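Local coordinates for UPF0311 protein CA_C3321 (Clostridium acetobutylicum ATCC 824, PDB 3G7G) that is of unknown function but folds as an antiparallel beta-barrel of the DUF3237 family and occurs as an assembly of four chains, at residues Tyr131-Met134 with Met135-Phe139; Val97-Glu100 with Tyr101-Ala104. One frame throughout, in Å; residues are numbered along the deposited sequence.

Overall arrangement
From the N terminus the chain lays down strands 11-30, 34-47, 53-65, 71-81 and 86-96 of an antiparallel barrel, each beside the one before. Contact 2 (97-104) comes next, a turn that carries the chain from strand 86-96 into the short helix 102-107. Strand 117-126 then returns to the barrel, and contact 1 (131-139) forms the turn in the loop that joins it to strand 139-144; strand 150-157 follows as the last of the barrel. The two are in series, neither nested nor crossed. They lie on opposite sides of the chain's centre, their own centres 36 Å apart, and their nearest atoms about 20 Å from each other.

Contact 1: Tyr131-Met134 with Met135-Phe139; sequences YKWM and MNHIF
Lys132 O is gripped twice, by the backbone N of Met135 (2.9 Å) and by the side-chain ND2 of Asn136. The two donors come from opposite faces of the carbonyl plane, each well out of it, and the ND2 bond, 3.0 Å to Lys132 O, is bent to 140° at its hydrogen. With CG anti to the carbonyl carbon (chi1 -69°), the amide of Asn136 turns back toward Lys132 O. One step earlier, Met134 N bonds to Tyr131 O at 3.1 Å. The two backbone bonds, each i to i+3, wrap Tyr131-Met135 into a turn, with helical angles at 132-134. It lies in the loop that leads from barrel strand 117-126 into strand 139-144, with Phe139 on that strand.

Among the apolar contacts, the six-membered ring of Trp133 meets Phe139 obliquely, the planes 39° apart and the centroids 5.9 Å. Trp133 CZ3 comes in at the edge of the Phe139 ring, near its plane, 3.5 Å from CZ. Met134 CG sits over one face of the indole, 3.6 Å above its plane. Phe139 CE2 also rests 3.5 Å from Met134 O, while Phe124 of strand 117-126 packs edge-to-face on the same phenyl ring.

The Lys132 and Met135 side chains run alongside each other, NZ 3.8 Å from SD. The ammonium finds its charge partner in Asp30 of the third subunit and also bonds to Thr126 O. Lys70 of the second subunit bonds to Met135 O.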
loop_
_atom_site.group_PDB
_atom_site.type_symbol
_atom_site.label_atom_id
_atom_site.label_comp_id
_atom_site.label_asym_id
_atom_site.label_seq_id
_atom_site.Cartn_x
_atom_site.Cartn_y
_atom_site.Cartn_z
ATOM N N TYR A 131 24.492 -2.214 0.338
ATOM C CA TYR A 131 23.250 -2.391 -0.449
ATOM C C TYR A 131 22.157 -1.342 -0.193
ATOM O O TYR A 131 21.016 -1.525 -0.676
ATOM C CB TYR A 131 22.680 -3.804 -0.221
ATOM C CG TYR A 131 23.714 -4.848 -0.554
ATOM C CD1 TYR A 131 23.993 -5.177 -1.879
ATOM C CD2 TYR A 131 24.457 -5.466 0.452
ATOM C CE1 TYR A 131 24.969 -6.097 -2.184
ATOM C CE2 TYR A 131 25.430 -6.358 0.154
ATOM C CZ TYR A 131 25.677 -6.674 -1.166
ATOM O OH TYR A 131 26.628 -7.592 -1.451
ATOM N N LYS A 132 22.481 -0.231 0.481
ATOM C CA LYS A 132 21.438 0.759 0.765
ATOM C C LYS A 132 20.912 1.485 -0.512
ATOM O O LYS A 132 19.767 1.995 -0.532
ATOM C CB LYS A 132 21.851 1.715 1.881
ATOM C CG LYS A 132 21.793 1.062 3.276
ATOM C CD LYS A 132 20.346 0.811 3.777
ATOM C CE LYS A 132 20.353 0.022 5.066
ATOM N NZ LYS A 132 19.022 -0.072 5.812
ATOM N N TRP A 133 21.735 1.484 -1.568
ATOM C CA TRP A 133 21.357 2.028 -2.856
ATOM C C TRP A 133 20.107 1.356 -3.431
ATOM O O TRP A 133 19.379 1.975 -4.195
ATOM C CB TRP A 133 22.510 1.914 -3.856
ATOM C CG TRP A 133 22.904 0.506 -4.235
ATOM C CD1 TRP A 133 23.840 -0.297 -3.612
ATOM C CD2 TRP A 133 22.404 -0.256 -5.340
ATOM N NE1 TRP A 133 23.912 -1.526 -4.248
ATOM C CE2 TRP A 133 23.054 -1.522 -5.313
ATOM C CE3 TRP A 133 21.447 -0.007 -6.337
ATOM C CZ2 TRP A 133 22.780 -2.524 -6.257
ATOM C CZ3 TRP A 133 21.184 -1.008 -7.273
ATOM C CH2 TRP A 133 21.848 -2.241 -7.229
ATOM N N MET A 134 19.843 0.113 -3.019
ATOM C CA MET A 134 18.691 -0.627 -3.494
ATOM C C MET A 134 17.421 -0.036 -2.909
ATOM O O MET A 134 16.324 -0.244 -3.438
ATOM C CB MET A 134 18.802 -2.123 -3.154
ATOM C CG MET A 134 20.008 -2.831 -3.784
ATOM S SD MET A 134 20.055 -4.627 -3.554
ATOM C CE MET A 134 18.851 -5.035 -4.771
ATOM N N MET A 135 17.553 0.672 -1.791
ATOM C CA MET A 135 16.417 1.381 -1.203
ATOM C C MET A 135 16.273 2.818 -1.762
ATOM O O MET A 135 15.305 3.521 -1.464
ATOM C CB MET A 135 16.498 1.354 0.336
ATOM C CG MET A 135 16.633 -0.072 0.976
ATOM S SD MET A 135 16.647 -0.065 2.797
ATOM C CE MET A 135 14.977 0.459 3.099
ATOM N N ASN A 136 17.197 3.251 -2.607
ATOM C CA ASN A 136 17.186 4.644 -3.033
ATOM C C ASN A 136 17.217 4.825 -4.528
ATOM O O ASN A 136 17.599 5.882 -5.044
ATOM C CB ASN A 136 18.325 5.386 -2.326
ATOM C CG ASN A 136 18.065 5.541 -0.847
ATOM O OD1 ASN A 136 17.232 6.348 -0.433
ATOM N ND2 ASN A 136 18.729 4.749 -0.050
ATOM N N HIS A 137 16.761 3.794 -5.226
ATOM C CA HIS A 137 16.526 3.857 -6.654
ATOM C C HIS A 137 15.182 3.212 -6.993
ATOM O O HIS A 137 14.628 2.393 -6.203
ATOM C CB HIS A 137 17.598 3.111 -7.404
ATOM C CG HIS A 137 18.940 3.738 -7.314
ATOM N ND1 HIS A 137 19.482 4.483 -8.339
ATOM C CD2 HIS A 137 19.850 3.744 -6.314
ATOM C CE1 HIS A 137 20.683 4.899 -7.978
ATOM N NE2 HIS A 137 20.926 4.472 -6.751
ATOM N N ILE A 138 14.665 3.598 -8.161
ATOM C CA ILE A 138 13.528 2.912 -8.791
ATOM C C ILE A 138 14.041 1.791 -9.701
ATOM O O ILE A 138 15.080 1.914 -10.392
ATOM C CB ILE A 138 12.562 3.890 -9.537
ATOM C CG1 ILE A 138 11.941 4.893 -8.558
ATOM C CG2 ILE A 138 11.442 3.133 -10.294
ATOM C CD1 ILE A 138 11.142 4.329 -7.498
ATOM N N PHE A 139 13.299 0.699 -9.681
ATOM C CA PHE A 139 13.627 -0.514 -10.415
ATOM C C PHE A 139 12.415 -1.051 -11.169
ATOM O O PHE A 139 11.260 -0.861 -10.770
ATOM C CB PHE A 139 14.029 -1.633 -9.445
ATOM C CG PHE A 139 15.316 -1.398 -8.728
ATOM C CD1 PHE A 139 16.478 -2.018 -9.146
ATOM C CD2 PHE A 139 15.352 -0.588 -7.621
ATOM C CE1 PHE A 139 17.647 -1.827 -8.474
ATOM C CE2 PHE A 139 16.521 -0.383 -6.937
ATOM C CZ PHE A 139 17.678 -0.991 -7.378
#

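Contact 2: Val97-Glu100 with Tyr101-Ala104; sequences VPDE and YIEA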
loop_
_atom_site.group_PDB
_atom_site.type_symbol
_atom_site.label_atom_id
_atom_site.label_comp_id
_atom_site.label_asym_id
_atom_site.label_seq_id
_atom_site.Cartn_x
_atom_site.Cartn_y
_atom_site.Cartn_z
ATOM N N VAL A 97 -2.131 -11.308 -21.293
ATOM C CA VAL A 97 -2.002 -11.984 -22.598
ATOM C C VAL A 97 -2.974 -11.350 -23.581
ATOM O O VAL A 97 -3.954 -10.763 -23.163
ATOM C CB VAL A 97 -2.325 -13.519 -22.542
ATOM C CG1 VAL A 97 -1.256 -14.265 -21.775
ATOM C CG2 VAL A 97 -3.737 -13.805 -21.970
ATOM N N PRO A 98 -2.717 -11.475 -24.896
ATOM C CA PRO A 98 -3.746 -11.065 -25.877
ATOM C C PRO A 98 -5.079 -11.796 -25.747
ATOM O O PRO A 98 -5.153 -12.873 -25.142
ATOM C CB PRO A 98 -3.102 -11.369 -27.223
ATOM C CG PRO A 98 -1.654 -11.396 -26.959
ATOM C CD PRO A 98 -1.491 -11.941 -25.566
ATOM N N ASP A 99 -6.120 -11.178 -26.298
ATOM C CA ASP A 99 -7.509 -11.622 -26.107
ATOM C C ASP A 99 -7.695 -13.064 -26.485
ATOM O O ASP A 99 -8.395 -13.801 -25.804
ATOM C CB ASP A 99 -8.471 -10.771 -26.937
ATOM C CG ASP A 99 -9.877 -10.767 -26.358
ATOM O OD1 ASP A 99 -10.533 -11.838 -26.446
ATOM O OD2 ASP A 99 -10.315 -9.700 -25.801
ATOM N N GLU A 100 -7.030 -13.465 -27.560
ATOM C CA GLU A 100 -7.102 -14.837 -28.066
ATOM C C GLU A 100 -6.582 -15.897 -27.091
ATOM O O GLU A 100 -6.849 -17.070 -27.275
ATOM C CB GLU A 100 -6.343 -14.949 -29.398
ATOM C CG GLU A 100 -4.831 -15.024 -29.239
ATOM C CD GLU A 100 -4.083 -14.789 -30.529
ATOM O OE1 GLU A 100 -3.749 -13.620 -30.830
ATOM O OE2 GLU A 100 -3.809 -15.785 -31.225
ATOM N N TYR A 101 -5.827 -15.502 -26.070
ATOM C CA TYR A 101 -5.335 -16.467 -25.076
ATOM C C TYR A 101 -6.005 -16.376 -23.718
ATOM O O TYR A 101 -5.677 -17.160 -22.835
ATOM C CB TYR A 101 -3.845 -16.296 -24.851
ATOM C CG TYR A 101 -2.985 -16.414 -26.085
ATOM C CD1 TYR A 101 -2.492 -17.649 -26.503
ATOM C CD2 TYR A 101 -2.612 -15.282 -26.795
ATOM C CE1 TYR A 101 -1.667 -17.745 -27.613
ATOM C CE2 TYR A 101 -1.786 -15.370 -27.901
ATOM C CZ TYR A 101 -1.322 -16.599 -28.304
ATOM O OH TYR A 101 -0.501 -16.675 -29.403
ATOM N N ILE A 102 -6.917 -15.424 -23.542
ATOM C CA ILE A 102 -7.578 -15.214 -22.253
ATOM C C ILE A 102 -8.304 -16.446 -21.727
ATOM O O ILE A 102 -8.095 -16.813 -20.574
ATOM C CB ILE A 102 -8.514 -13.974 -22.261
ATOM C CG1 ILE A 102 -7.674 -12.694 -22.302
ATOM C CG2 ILE A 102 -9.433 -13.961 -21.017
ATOM C CD1 ILE A 102 -8.478 -11.427 -22.172
ATOM N N GLU A 103 -9.100 -17.119 -22.548
ATOM C CA GLU A 103 -9.808 -18.315 -22.087
ATOM C C GLU A 103 -8.836 -19.366 -21.626
ATOM O O GLU A 103 -9.100 -20.088 -20.692
ATOM C CB GLU A 103 -10.732 -18.913 -23.155
ATOM C CG GLU A 103 -11.883 -18.039 -23.594
ATOM C CD GLU A 103 -12.992 -17.907 -22.578
ATOM O OE1 GLU A 103 -13.201 -18.814 -21.787
ATOM O OE2 GLU A 103 -13.645 -16.877 -22.580
ATOM N N ALA A 104 -7.700 -19.432 -22.290
ATOM C CA ALA A 104 -6.696 -20.393 -21.941
ATOM C C ALA A 104 -6.188 -20.063 -20.569
ATOM O O ALA A 104 -6.049 -20.928 -19.730
ATOM C CB ALA A 104 -5.594 -20.353 -22.918
HETATM O O HOH W 1 -7.631 -18.764 -25.310
#
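Tyr101 N bonds to Pro98 O (2.9 Å) and Ile102 N to Asp99 O (3.2 Å), both nearly straight at 159° and both i to i+3, so the backbone coils tightly just ahead of the helix. The tyrosine ring takes most of the side-chain contact. Glu100 lays its CG over one face of it, 3.3 Å from both CD2 and CE2, and the chain then runs out alongside the ring with its carboxylate turned only 15° from the ring plane. That course follows from chi1 of 78°, which puts CG between the backbone N and the carbonyl carbon. Pro98 flanks the same ring: its CB lies at the edge, in plane, while CD comes in obliquely, 3.7 Å from Tyr101 CD2.

This is the entry into helix 102-107, on the surface, in the connection between barrel strands 86-96 and 117-126. A water bridges Glu100 and Ala104, donating to Glu100 O at 2.7 Å and accepting from Ala104 N. Val97 CG2 touches both Tyr101 CB, at 3.8 Å, and CG1 of Ile102. Val111 and Ala115, from the loop that leads on to strand 117-126, also touch the tyrosine side chain.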